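Local coordinates for 450aa long hypothetical fmu protein (Pyrococcus horikoshii, PDB 2YXL) that probably methylates cytosine in RNA at carbon 5 using S-adenosylmethionine, and binds the cofactor analogue sinefungin, at residues A[286-291]-A[313-318]; A[317-322]-A[369-374]; A[326-331]-A[375-380]; A[281-286]-A[308-313]. All coordinates share one frame; numbering follows the deposited sequence.

Contact 1: A[286-291]-A[313-318]; sequences KIYAFD and KPLVKD. With SFG (sinefungin), chain B.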
# COMPACT_ATOMS: atom_id res chain seq x y z
N LYS A 286 -6.32 25.38 11.21
CA LYS A 286 -6.41 25.31 9.75
C LYS A 286 -5.40 24.33 9.16
O LYS A 286 -4.23 24.31 9.55
CB LYS A 286 -6.22 26.71 9.15
CG LYS A 286 -6.80 26.88 7.75
CD LYS A 286 -6.92 28.35 7.36
CE LYS A 286 -8.10 29.02 8.05
NZ LYS A 286 -8.18 30.48 7.74
N ILE A 287 -5.86 23.52 8.21
CA ILE A 287 -4.98 22.61 7.47
C ILE A 287 -5.08 22.85 5.97
O ILE A 287 -6.16 22.72 5.38
CB ILE A 287 -5.27 21.11 7.78
CG1 ILE A 287 -5.16 20.83 9.28
CG2 ILE A 287 -4.33 20.20 6.99
CD1 ILE A 287 -5.77 19.51 9.71
N TYR A 288 -3.96 23.21 5.36
CA TYR A 288 -3.87 23.31 3.90
C TYR A 288 -3.41 21.96 3.34
O TYR A 288 -2.31 21.49 3.67
CB TYR A 288 -2.91 24.43 3.48
CG TYR A 288 -3.40 25.83 3.80
CD1 TYR A 288 -2.89 26.54 4.89
CD2 TYR A 288 -4.38 26.44 3.02
CE1 TYR A 288 -3.33 27.83 5.18
CE2 TYR A 288 -4.83 27.73 3.30
CZ TYR A 288 -4.31 28.41 4.39
OH TYR A 288 -4.75 29.68 4.68
N ALA A 289 -4.25 21.35 2.51
CA ALA A 289 -3.99 20.02 1.97
C ALA A 289 -3.76 20.04 0.46
O ALA A 289 -4.69 20.26 -0.32
CB ALA A 289 -5.12 19.07 2.33
N PHE A 290 -2.51 19.81 0.06
CA PHE A 290 -2.11 19.84 -1.35
C PHE A 290 -2.01 18.45 -1.95
O PHE A 290 -1.49 17.52 -1.32
CB PHE A 290 -0.75 20.54 -1.50
CG PHE A 290 -0.78 22.01 -1.19
CD1 PHE A 290 -0.57 22.46 0.11
CD2 PHE A 290 -1.01 22.95 -2.19
CE1 PHE A 290 -0.59 23.82 0.41
CE2 PHE A 290 -1.03 24.31 -1.91
CZ PHE A 290 -0.82 24.75 -0.60
N ASP A 291 -2.52 18.30 -3.18
CA ASP A 291 -2.34 17.08 -3.97
C ASP A 291 -2.64 17.32 -5.45
O ASP A 291 -3.65 17.93 -5.80
CB ASP A 291 -3.20 15.93 -3.44
CG ASP A 291 -2.64 14.57 -3.81
OD1 ASP A 291 -2.12 13.88 -2.90
OD2 ASP A 291 -2.72 14.19 -5.00
N LYS A 313 -8.72 22.96 4.29
CA LYS A 313 -8.89 23.63 3.01
C LYS A 313 -8.09 22.88 1.94
O LYS A 313 -6.86 22.97 1.91
CB LYS A 313 -8.47 25.10 3.09
CG LYS A 313 -9.38 25.96 3.96
CD LYS A 313 -9.01 27.43 3.89
CE LYS A 313 -9.92 28.27 4.77
NZ LYS A 313 -9.64 29.73 4.65
N PRO A 314 -8.79 22.12 1.08
CA PRO A 314 -8.13 21.33 0.04
C PRO A 314 -7.71 22.17 -1.17
O PRO A 314 -8.46 23.05 -1.61
CB PRO A 314 -9.20 20.30 -0.34
CG PRO A 314 -10.50 20.95 -0.03
CD PRO A 314 -10.26 21.97 1.05
N LEU A 315 -6.52 21.89 -1.69
CA LEU A 315 -5.97 22.64 -2.82
C LEU A 315 -5.32 21.71 -3.84
O LEU A 315 -4.23 21.18 -3.62
CB LEU A 315 -4.97 23.69 -2.33
CG LEU A 315 -5.52 24.95 -1.65
CD1 LEU A 315 -4.45 25.59 -0.78
CD2 LEU A 315 -6.07 25.94 -2.67
N VAL A 316 -6.01 21.52 -4.97
CA VAL A 316 -5.53 20.66 -6.05
C VAL A 316 -4.49 21.40 -6.89
O VAL A 316 -4.76 21.84 -8.01
CB VAL A 316 -6.70 20.15 -6.94
CG1 VAL A 316 -6.23 19.00 -7.84
CG2 VAL A 316 -7.89 19.71 -6.09
N LYS A 317 -3.29 21.54 -6.32
CA LYS A 317 -2.19 22.25 -6.98
C LYS A 317 -0.86 21.54 -6.74
O LYS A 317 -0.74 20.70 -5.85
CB LYS A 317 -2.11 23.70 -6.50
CG LYS A 317 -3.01 24.68 -7.25
CD LYS A 317 -4.34 24.91 -6.53
CE LYS A 317 -5.32 25.69 -7.40
NZ LYS A 317 -4.91 27.10 -7.63
N ASP A 318 0.14 21.90 -7.55
CA ASP A 318 1.51 21.43 -7.36
C ASP A 318 2.05 21.97 -6.05
O ASP A 318 1.91 23.16 -5.76
CB ASP A 318 2.38 21.88 -8.54
CG ASP A 318 3.72 21.16 -8.59
OD1 ASP A 318 4.32 20.91 -7.52
OD2 ASP A 318 4.18 20.85 -9.71
N SFG B . -0.13 11.58 3.05
CA SFG B . -1.13 10.77 2.32
C SFG B . -2.00 9.98 3.33
O SFG B . -3.13 9.62 2.94
OXT SFG B . -1.52 9.77 4.46
CB SFG B . -0.43 9.83 1.33
CG SFG B . 0.29 10.62 0.22
CD SFG B . 0.93 9.72 -0.85
NE SFG B . 1.98 8.92 -0.22
C5' SFG B . 1.59 10.54 -1.98
C4' SFG B . 0.67 11.60 -2.64
O4' SFG B . 1.55 12.64 -3.12
C3' SFG B . -0.10 11.10 -3.87
O3' SFG B . -1.50 11.27 -3.64
C2' SFG B . 0.38 12.02 -5.01
O2' SFG B . -0.71 12.39 -5.86
C1' SFG B . 0.87 13.24 -4.24
N9 SFG B . 1.84 14.10 -4.98
C8 SFG B . 2.88 13.68 -5.70
N7 SFG B . 3.52 14.74 -6.20
C5 SFG B . 2.89 15.83 -5.80
C6 SFG B . 3.09 17.20 -6.00
N6 SFG B . 4.10 17.64 -6.74
N1 SFG B . 2.23 18.07 -5.44
C2 SFG B . 1.22 17.65 -4.69
N3 SFG B . 1.00 16.35 -4.49
C4 SFG B . 1.82 15.43 -5.02
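Ala289 and Lys313 bond through their backbones: Ala289 N reaches Lys313 O at 3.1 Å and almost straight (173°), while Ala289 O receives Leu315 N at 2.8 Å. With Lys313 N on Ile287 O and a weak bond from Asp291 N to Leu315 O, this register defines strands 286-290 and 312-315 as parallel neighbours, the two strands of a beta-alpha-beta unit connected through helix 294-306.

Tyr288, Phe290, Lys313 and Leu315 share one face of the sheet. The Lys313 chain starts with CB beside Ile287 O. Its CG is anti to the carbonyl carbon (chi1 -68°), and from there it runs extended: CD passes obliquely by Tyr288 CE2 at 4.2 Å, CE packs on Lys286 CE, and NZ stops 3.5 Å from Lys286 NZ. These two ammonium groups are donors without a shared bond. Farther along, Phe290 CZ meets Leu315 CD1 at 3.7 Å, the side chains lying side by side and pointing the same way.

Where the strand ends, Asp291 takes one ribose hydroxyl of sinefungin on each oxygen, OD1 from O3' at 2.8 Å and OD2 from O2' at 2.8 Å. Ala269 N and Asp293 N also bond to this carboxylate. Two hydroxyls held by one acid imply recognition of the ribose diol, whereas the two lysine ammonium groups probably repel each other, which solvent at the exposed Lys313 may ease.

Contact 2: A[317-322]-A[369-374]; sequences KDARKA and RELLES. With SFG (sinefungin), chain B.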
# COMPACT_ATOMS: atom_id res chain seq x y z
N LYS A 317 -3.29 21.54 -6.32
CA LYS A 317 -2.19 22.25 -6.98
C LYS A 317 -0.86 21.54 -6.74
O LYS A 317 -0.74 20.70 -5.85
CB LYS A 317 -2.11 23.70 -6.50
CG LYS A 317 -3.01 24.68 -7.25
CD LYS A 317 -4.34 24.91 -6.53
CE LYS A 317 -5.32 25.69 -7.40
NZ LYS A 317 -4.91 27.10 -7.63
N ASP A 318 0.14 21.90 -7.55
CA ASP A 318 1.51 21.43 -7.36
C ASP A 318 2.05 21.97 -6.05
O ASP A 318 1.91 23.16 -5.76
CB ASP A 318 2.38 21.88 -8.54
CG ASP A 318 3.72 21.16 -8.59
OD1 ASP A 318 4.32 20.91 -7.52
OD2 ASP A 318 4.18 20.85 -9.71
N ALA A 319 2.66 21.09 -5.25
CA ALA A 319 3.14 21.46 -3.92
C ALA A 319 4.52 22.12 -3.93
O ALA A 319 5.00 22.58 -2.89
CB ALA A 319 3.12 20.26 -2.99
N ARG A 320 5.16 22.16 -5.11
CA ARG A 320 6.37 22.96 -5.28
C ARG A 320 6.02 24.45 -5.31
O ARG A 320 6.82 25.30 -4.92
CB ARG A 320 7.14 22.55 -6.54
CG ARG A 320 7.93 21.26 -6.38
CD ARG A 320 7.31 20.12 -7.16
NE ARG A 320 7.75 20.12 -8.55
CZ ARG A 320 7.15 19.48 -9.55
NH1 ARG A 320 6.04 18.77 -9.34
NH2 ARG A 320 7.64 19.55 -10.78
N LYS A 321 4.80 24.75 -5.78
CA LYS A 321 4.17 26.05 -5.57
C LYS A 321 3.68 26.09 -4.13
O LYS A 321 3.45 25.04 -3.53
CB LYS A 321 3.01 26.26 -6.55
CG LYS A 321 3.37 26.05 -8.02
CD LYS A 321 2.13 26.10 -8.90
CE LYS A 321 2.37 25.42 -10.25
NZ LYS A 321 3.39 26.13 -11.08
N ALA A 322 3.49 27.29 -3.59
CA ALA A 322 3.31 27.50 -2.14
C ALA A 322 4.64 27.18 -1.45
O ALA A 322 4.95 26.00 -1.25
CB ALA A 322 2.17 26.67 -1.57
N ARG A 369 13.17 16.12 -2.82
CA ARG A 369 14.05 17.25 -2.52
C ARG A 369 13.44 18.61 -2.84
O ARG A 369 13.59 19.55 -2.07
CB ARG A 369 15.40 17.10 -3.22
CG ARG A 369 16.28 15.98 -2.67
CD ARG A 369 17.67 16.04 -3.28
NE ARG A 369 18.37 14.76 -3.20
CZ ARG A 369 19.59 14.53 -3.68
NH1 ARG A 369 20.14 13.33 -3.56
NH2 ARG A 369 20.28 15.50 -4.27
N GLU A 370 12.73 18.70 -3.97
CA GLU A 370 12.10 19.96 -4.37
C GLU A 370 10.80 20.25 -3.62
O GLU A 370 10.39 21.40 -3.49
CB GLU A 370 11.94 20.07 -5.90
CG GLU A 370 11.03 19.04 -6.55
CD GLU A 370 11.22 18.95 -8.06
OE1 GLU A 370 12.34 19.21 -8.55
OE2 GLU A 370 10.24 18.61 -8.76
N LEU A 371 10.16 19.20 -3.12
CA LEU A 371 9.05 19.36 -2.18
C LEU A 371 9.59 19.76 -0.81
O LEU A 371 9.00 20.59 -0.11
CB LEU A 371 8.21 18.09 -2.08
CG LEU A 371 7.39 17.65 -3.30
CD1 LEU A 371 6.82 16.26 -3.08
CD2 LEU A 371 6.28 18.64 -3.63
N LEU A 372 10.75 19.19 -0.46
CA LEU A 372 11.44 19.47 0.79
C LEU A 372 11.90 20.92 0.87
O LEU A 372 11.80 21.55 1.93
CB LEU A 372 12.64 18.52 0.94
CG LEU A 372 13.12 18.02 2.31
CD1 LEU A 372 11.97 17.72 3.27
CD2 LEU A 372 14.00 16.79 2.11
N GLU A 373 12.39 21.45 -0.25
CA GLU A 373 12.78 22.86 -0.36
C GLU A 373 11.55 23.76 -0.29
O GLU A 373 11.60 24.85 0.28
CB GLU A 373 13.56 23.12 -1.65
CG GLU A 373 14.26 24.48 -1.69
CD GLU A 373 14.74 24.88 -3.08
OE1 GLU A 373 14.99 23.99 -3.92
OE2 GLU A 373 14.87 26.10 -3.34
N SER A 374 10.45 23.29 -0.88
CA SER A 374 9.17 23.99 -0.80
C SER A 374 8.61 23.96 0.62
O SER A 374 7.99 24.94 1.07
CB SER A 374 8.16 23.37 -1.79
OG SER A 374 6.95 24.19 -1.87
N SFG B . -0.13 11.58 3.05
CA SFG B . -1.13 10.77 2.32
C SFG B . -2.00 9.98 3.33
O SFG B . -3.13 9.62 2.94
OXT SFG B . -1.52 9.77 4.46
CB SFG B . -0.43 9.83 1.33
CG SFG B . 0.29 10.62 0.22
CD SFG B . 0.93 9.72 -0.85
NE SFG B . 1.98 8.92 -0.22
C5' SFG B . 1.59 10.54 -1.98
C4' SFG B . 0.67 11.60 -2.64
O4' SFG B . 1.55 12.64 -3.12
C3' SFG B . -0.10 11.10 -3.87
O3' SFG B . -1.50 11.27 -3.64
C2' SFG B . 0.38 12.02 -5.01
O2' SFG B . -0.71 12.39 -5.86
C1' SFG B . 0.87 13.24 -4.24
N9 SFG B . 1.84 14.10 -4.98
C8 SFG B . 2.88 13.68 -5.70
N7 SFG B . 3.52 14.74 -6.20
C5 SFG B . 2.89 15.83 -5.80
C6 SFG B . 3.09 17.20 -6.00
N6 SFG B . 4.10 17.64 -6.74
N1 SFG B . 2.23 18.07 -5.44
C2 SFG B . 1.22 17.65 -4.69
N3 SFG B . 1.00 16.35 -4.49
C4 SFG B . 1.82 15.43 -5.02
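The adenine end of the sinefungin pocket is built here, where the loop following strand 312-315 lies against helix 361-376. Ala319 faces both ligand and helix: its backbone N donates to the adenine N1 of sinefungin at 3.1 Å, and its CB packs on Leu371 CD2 at 3.6 Å. That same methyl of Leu371 also comes near the ligand's N6, so the leucine helps line the pocket beside the base.

Asp318 shapes the loop through an Asx turn. Its OD1 accepts Arg320 N at 2.8 Å on the anti side of the carboxylate, and the same oxygen takes a weak bond from the adenine amino N6. The Arg320 side chain bends at chi2 (108°) and again at chi3, which carries the guanidinium to the Glu370 carboxylate. Glu370 OE2 lies over one guanidinium face, 2.9 Å from Arg320 NE, and the two planes differ by 20°. Asp318 OD2 pairs with Arg320 NH1 by charge alone, since it lies well out of the guanidinium plane. The arginine thus links two acids in one salt-bridge network, with sinefungin N6 at its edge and in its plane, 3.4 Å from Arg320 NH1.

One helical turn later, Ser374 OG stands 2.7 Å from Ala319 O and 2.8 Å from Ala322 O. Its single proton can serve these carbonyls one at a time, so the two buried alanines share one hydroxyl of the helix.

Contact 3: A[326-331]-A[375-380]; sequences IGEEVA and AARLVK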
# COMPACT_ATOMS: atom_id res chain seq x y z
N ILE A 326 -0.03 30.20 -0.62
CA ILE A 326 -0.59 30.38 0.72
C ILE A 326 0.26 31.32 1.57
O ILE A 326 -0.19 31.82 2.60
CB ILE A 326 -0.80 29.03 1.45
CG1 ILE A 326 0.51 28.23 1.50
CG2 ILE A 326 -1.92 28.23 0.79
CD1 ILE A 326 0.54 27.14 2.56
N GLY A 327 1.50 31.56 1.13
CA GLY A 327 2.41 32.46 1.82
C GLY A 327 3.79 31.87 2.04
O GLY A 327 4.00 30.67 1.81
N GLU A 328 4.73 32.70 2.48
CA GLU A 328 6.09 32.27 2.77
C GLU A 328 6.13 31.52 4.11
O GLU A 328 5.71 30.37 4.19
CB GLU A 328 7.05 33.46 2.77
CG GLU A 328 8.51 33.10 2.48
CD GLU A 328 8.82 32.96 0.99
OE1 GLU A 328 9.69 32.14 0.64
OE2 GLU A 328 8.19 33.66 0.17
N GLU A 329 6.61 32.18 5.17
CA GLU A 329 6.70 31.56 6.49
C GLU A 329 5.36 31.66 7.22
O GLU A 329 5.19 32.47 8.14
CB GLU A 329 7.82 32.21 7.31
CG GLU A 329 9.23 31.99 6.76
CD GLU A 329 10.31 32.68 7.57
OE1 GLU A 329 11.39 32.08 7.74
OE2 GLU A 329 10.08 33.81 8.05
N VAL A 330 4.42 30.81 6.82
CA VAL A 330 3.04 30.89 7.30
C VAL A 330 2.59 29.66 8.10
O VAL A 330 1.52 29.68 8.73
CB VAL A 330 2.05 31.20 6.13
CG1 VAL A 330 1.70 29.93 5.35
CG2 VAL A 330 0.80 31.91 6.63
N ALA A 331 3.39 28.60 8.08
CA ALA A 331 3.01 27.34 8.72
C ALA A 331 3.71 27.09 10.05
O ALA A 331 4.94 27.10 10.13
CB ALA A 331 3.24 26.17 7.77
N ALA A 375 8.84 22.86 1.33
CA ALA A 375 8.42 22.72 2.73
C ALA A 375 9.20 23.66 3.64
O ALA A 375 8.60 24.35 4.47
CB ALA A 375 8.57 21.27 3.20
N ALA A 376 10.52 23.68 3.47
CA ALA A 376 11.41 24.51 4.29
C ALA A 376 10.96 25.95 4.37
O ALA A 376 10.92 26.54 5.45
CB ALA A 376 12.83 24.44 3.74
N ARG A 377 10.59 26.50 3.22
CA ARG A 377 10.24 27.92 3.10
C ARG A 377 8.84 28.23 3.66
O ARG A 377 8.49 29.40 3.83
CB ARG A 377 10.38 28.38 1.65
CG ARG A 377 11.84 28.48 1.18
CD ARG A 377 12.00 28.31 -0.33
NE ARG A 377 11.46 29.43 -1.10
CZ ARG A 377 10.58 29.32 -2.09
NH1 ARG A 377 10.14 28.12 -2.46
NH2 ARG A 377 10.16 30.40 -2.72
N LEU A 378 8.06 27.19 3.95
CA LEU A 378 6.73 27.36 4.55
C LEU A 378 6.76 27.43 6.07
O LEU A 378 5.85 27.97 6.70
CB LEU A 378 5.79 26.23 4.11
CG LEU A 378 5.28 26.18 2.66
CD1 LEU A 378 4.61 24.84 2.40
CD2 LEU A 378 4.33 27.32 2.36
N VAL A 379 7.83 26.89 6.66
CA VAL A 379 7.96 26.78 8.12
C VAL A 379 8.30 28.12 8.78
O VAL A 379 9.20 28.83 8.32
CB VAL A 379 9.04 25.73 8.50
CG1 VAL A 379 9.00 25.43 9.99
CG2 VAL A 379 8.86 24.45 7.72
N LYS A 380 7.57 28.44 9.84
CA LYS A 380 7.87 29.59 10.70
C LYS A 380 9.18 29.36 11.46
O LYS A 380 9.57 28.21 11.68
CB LYS A 380 6.73 29.83 11.69
CG LYS A 380 5.41 30.26 11.08
CD LYS A 380 4.35 30.44 12.15
CE LYS A 380 3.00 30.78 11.54
NZ LYS A 380 1.98 31.07 12.58
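Leu378 O takes two backbone donors, Ala331 N at 2.9 Å and nearly in line with the carbonyl (166°), and, weakly, Val330 N. Lys380 N returns a bond to Ala331 O at 3.0 Å. The pattern is a parallel bridge between Ala331 and Val379. It ties the start of strand 331-337 to the chain leaving helix 361-376, the helix that crosses over to the neighbouring parallel strand 383-389 of the Rossmann-like sheet.

Before this bridge, Glu329 centres an inverse gamma turn, and its OE1 forms a salt bridge with Lys448. Glu328 OE1 makes a long charge contact with Arg377 NE at 3.7 Å, lying well out of a guanidinium plane turned 65° from its own carboxylate.

Lys380 runs extended beyond CG across the carbonyls of the opposite segment: its CG lies 3.3 Å from Ala331 O and its CE 3.4 Å from Val330 O, before NZ pairs with Asp332. With an alanine here, Asp332 would probably lose this charge partner and both carbonyls their aliphatic cover.

Outward from the backbone, Leu378 CD2 reaches Ile326 CD1 at 3.8 Å, the two side chains crossing at about a right angle. The same CD2 also lies against Gly327 O, so one leucine methyl covers the turn from Ile326 into Gly327.

Contact 4: A[281-286]-A[308-313]; sequences MKNKGK and GIKIVK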
# COMPACT_ATOMS: atom_id res chain seq x y z
N MET A 281 -5.56 18.28 16.51
CA MET A 281 -5.86 19.71 16.66
C MET A 281 -7.27 19.90 17.19
O MET A 281 -7.73 21.04 17.35
CB MET A 281 -5.69 20.42 15.31
CG MET A 281 -4.26 20.45 14.80
SD MET A 281 -4.14 20.61 13.01
CE MET A 281 -4.53 22.35 12.78
N LYS A 282 -7.95 18.79 17.46
CA LYS A 282 -9.31 18.76 18.01
C LYS A 282 -10.29 19.64 17.22
O LYS A 282 -11.06 20.41 17.80
CB LYS A 282 -9.32 19.09 19.51
CG LYS A 282 -8.44 18.18 20.36
CD LYS A 282 -8.74 18.30 21.84
CE LYS A 282 -9.75 17.25 22.29
NZ LYS A 282 -10.06 17.37 23.74
N ASN A 283 -10.22 19.52 15.89
CA ASN A 283 -11.10 20.24 14.96
C ASN A 283 -11.03 21.77 15.10
O ASN A 283 -12.03 22.47 14.89
CB ASN A 283 -12.54 19.73 15.08
CG ASN A 283 -13.20 19.52 13.72
OD1 ASN A 283 -12.56 19.59 12.68
ND2 ASN A 283 -14.50 19.24 13.75
N LYS A 284 -9.85 22.28 15.45
CA LYS A 284 -9.61 23.72 15.57
C LYS A 284 -8.29 24.12 14.93
O LYS A 284 -7.28 23.40 15.05
CB LYS A 284 -9.64 24.16 17.04
CG LYS A 284 -11.04 24.24 17.64
CD LYS A 284 -11.04 24.96 18.97
CE LYS A 284 -12.44 24.97 19.58
NZ LYS A 284 -12.52 25.87 20.77
N GLY A 285 -8.29 25.25 14.24
CA GLY A 285 -7.13 25.71 13.47
C GLY A 285 -7.38 25.64 11.97
O GLY A 285 -8.51 25.83 11.51
N LYS A 286 -6.32 25.38 11.21
CA LYS A 286 -6.41 25.31 9.75
C LYS A 286 -5.40 24.33 9.16
O LYS A 286 -4.23 24.31 9.55
CB LYS A 286 -6.22 26.71 9.15
CG LYS A 286 -6.80 26.88 7.75
CD LYS A 286 -6.92 28.35 7.36
CE LYS A 286 -8.10 29.02 8.05
NZ LYS A 286 -8.18 30.48 7.74
N GLY A 308 -16.44 14.38 9.99
CA GLY A 308 -16.78 15.59 10.74
C GLY A 308 -15.68 16.63 10.84
O GLY A 308 -15.75 17.52 11.69
N ILE A 309 -14.67 16.51 9.99
CA ILE A 309 -13.59 17.49 9.91
C ILE A 309 -14.12 18.76 9.23
O ILE A 309 -14.88 18.68 8.26
CB ILE A 309 -12.36 16.96 9.12
CG1 ILE A 309 -12.03 15.50 9.49
CG2 ILE A 309 -11.16 17.90 9.28
CD1 ILE A 309 -11.57 15.26 10.93
N LYS A 310 -13.71 19.92 9.74
CA LYS A 310 -14.21 21.20 9.23
C LYS A 310 -13.13 22.29 9.08
O LYS A 310 -13.44 23.43 8.71
CB LYS A 310 -15.38 21.71 10.09
CG LYS A 310 -15.09 21.81 11.58
CD LYS A 310 -16.33 22.24 12.35
CE LYS A 310 -16.04 22.39 13.83
NZ LYS A 310 -17.24 22.88 14.57
N ILE A 311 -11.88 21.93 9.35
CA ILE A 311 -10.77 22.89 9.33
C ILE A 311 -9.79 22.68 8.17
O ILE A 311 -8.73 23.31 8.13
CB ILE A 311 -9.99 22.90 10.66
CG1 ILE A 311 -9.36 21.52 10.93
CG2 ILE A 311 -10.89 23.34 11.82
CD1 ILE A 311 -8.12 21.57 11.80
N VAL A 312 -10.16 21.81 7.23
CA VAL A 312 -9.28 21.47 6.12
C VAL A 312 -9.67 22.22 4.84
O VAL A 312 -10.81 22.12 4.38
CB VAL A 312 -9.22 19.94 5.87
CG1 VAL A 312 -8.49 19.62 4.56
CG2 VAL A 312 -8.54 19.23 7.03
N LYS A 313 -8.72 22.96 4.29
CA LYS A 313 -8.89 23.63 3.01
C LYS A 313 -8.09 22.88 1.94
O LYS A 313 -6.86 22.97 1.91
CB LYS A 313 -8.47 25.10 3.09
CG LYS A 313 -9.38 25.96 3.96
CD LYS A 313 -9.01 27.43 3.89
CE LYS A 313 -9.92 28.27 4.77
NZ LYS A 313 -9.64 29.73 4.65
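Asn283 is turned to Gly308 and Lys310 by its backbone, in the positive-phi region (58°), and by a chi1 of -136°, which swings the amide across to the other loop. There it bonds with both ends. OD1 accepts Lys310 N at 3.2 Å in the carbonyl plane, on a lone pair, while ND2 donates to Gly308 O at 3.0 Å, with that oxygen tilted from the amide plane. Two bonds at its two ends fix the rotation of the amide. Lys310 crosses it at about a right angle, its CG 3.4 Å from Asn283 ND2. An alanine in place of Asn283 would probably leave Lys310 N and Gly308 O without these side-chain mates and the two loops less firmly joined at this end.

Ile311 fills the region between the loops. With its CG1 set between the backbone N and the carbonyl carbon (chi1 62°), CD1 reaches Met281 CE at 3.8 Å. The CG2 branch approaches Asn283 O at 3.4 Å, and CB lies 3.4 Å from Gly285 O. Past it, Lys286 CA makes a CA-H...O contact with Ile311 O at 3.5 Å.

Gly285 has backbone angles that would press a side chain against the preceding carbonyl, and Met281 CE already occupies the same region. Lys282 and Gly308 each end a helix in a Schellman motif. The two turns lead from helices 272-280 and 294-306 into the neighbouring parallel strands 286-290 and 312-315, a beta-alpha-beta arrangement that belongs to the Rossmann-like methyltransferase fold.

From the N terminus, contact 4 opens at 281-286 and contact 1 follows at 286-291; they close in the same order at 308-313 and 313-318, so they cross, both spanning helix 294-306. Together they join strands 286-290 and 312-315 from their entry turns to the ligand end. Residues 317-318 end contact 1 and begin contact 2, which closes at 369-374 on helix 361-376. Contact 3 opens at 326-331 within that loop and closes later at 375-380, crossing contact 2 and tying the start of strand 331-337 to the exit of the helix. Ile326 CG2, against Tyr288, Phe290 and Leu315, links contact 3 to contact 1.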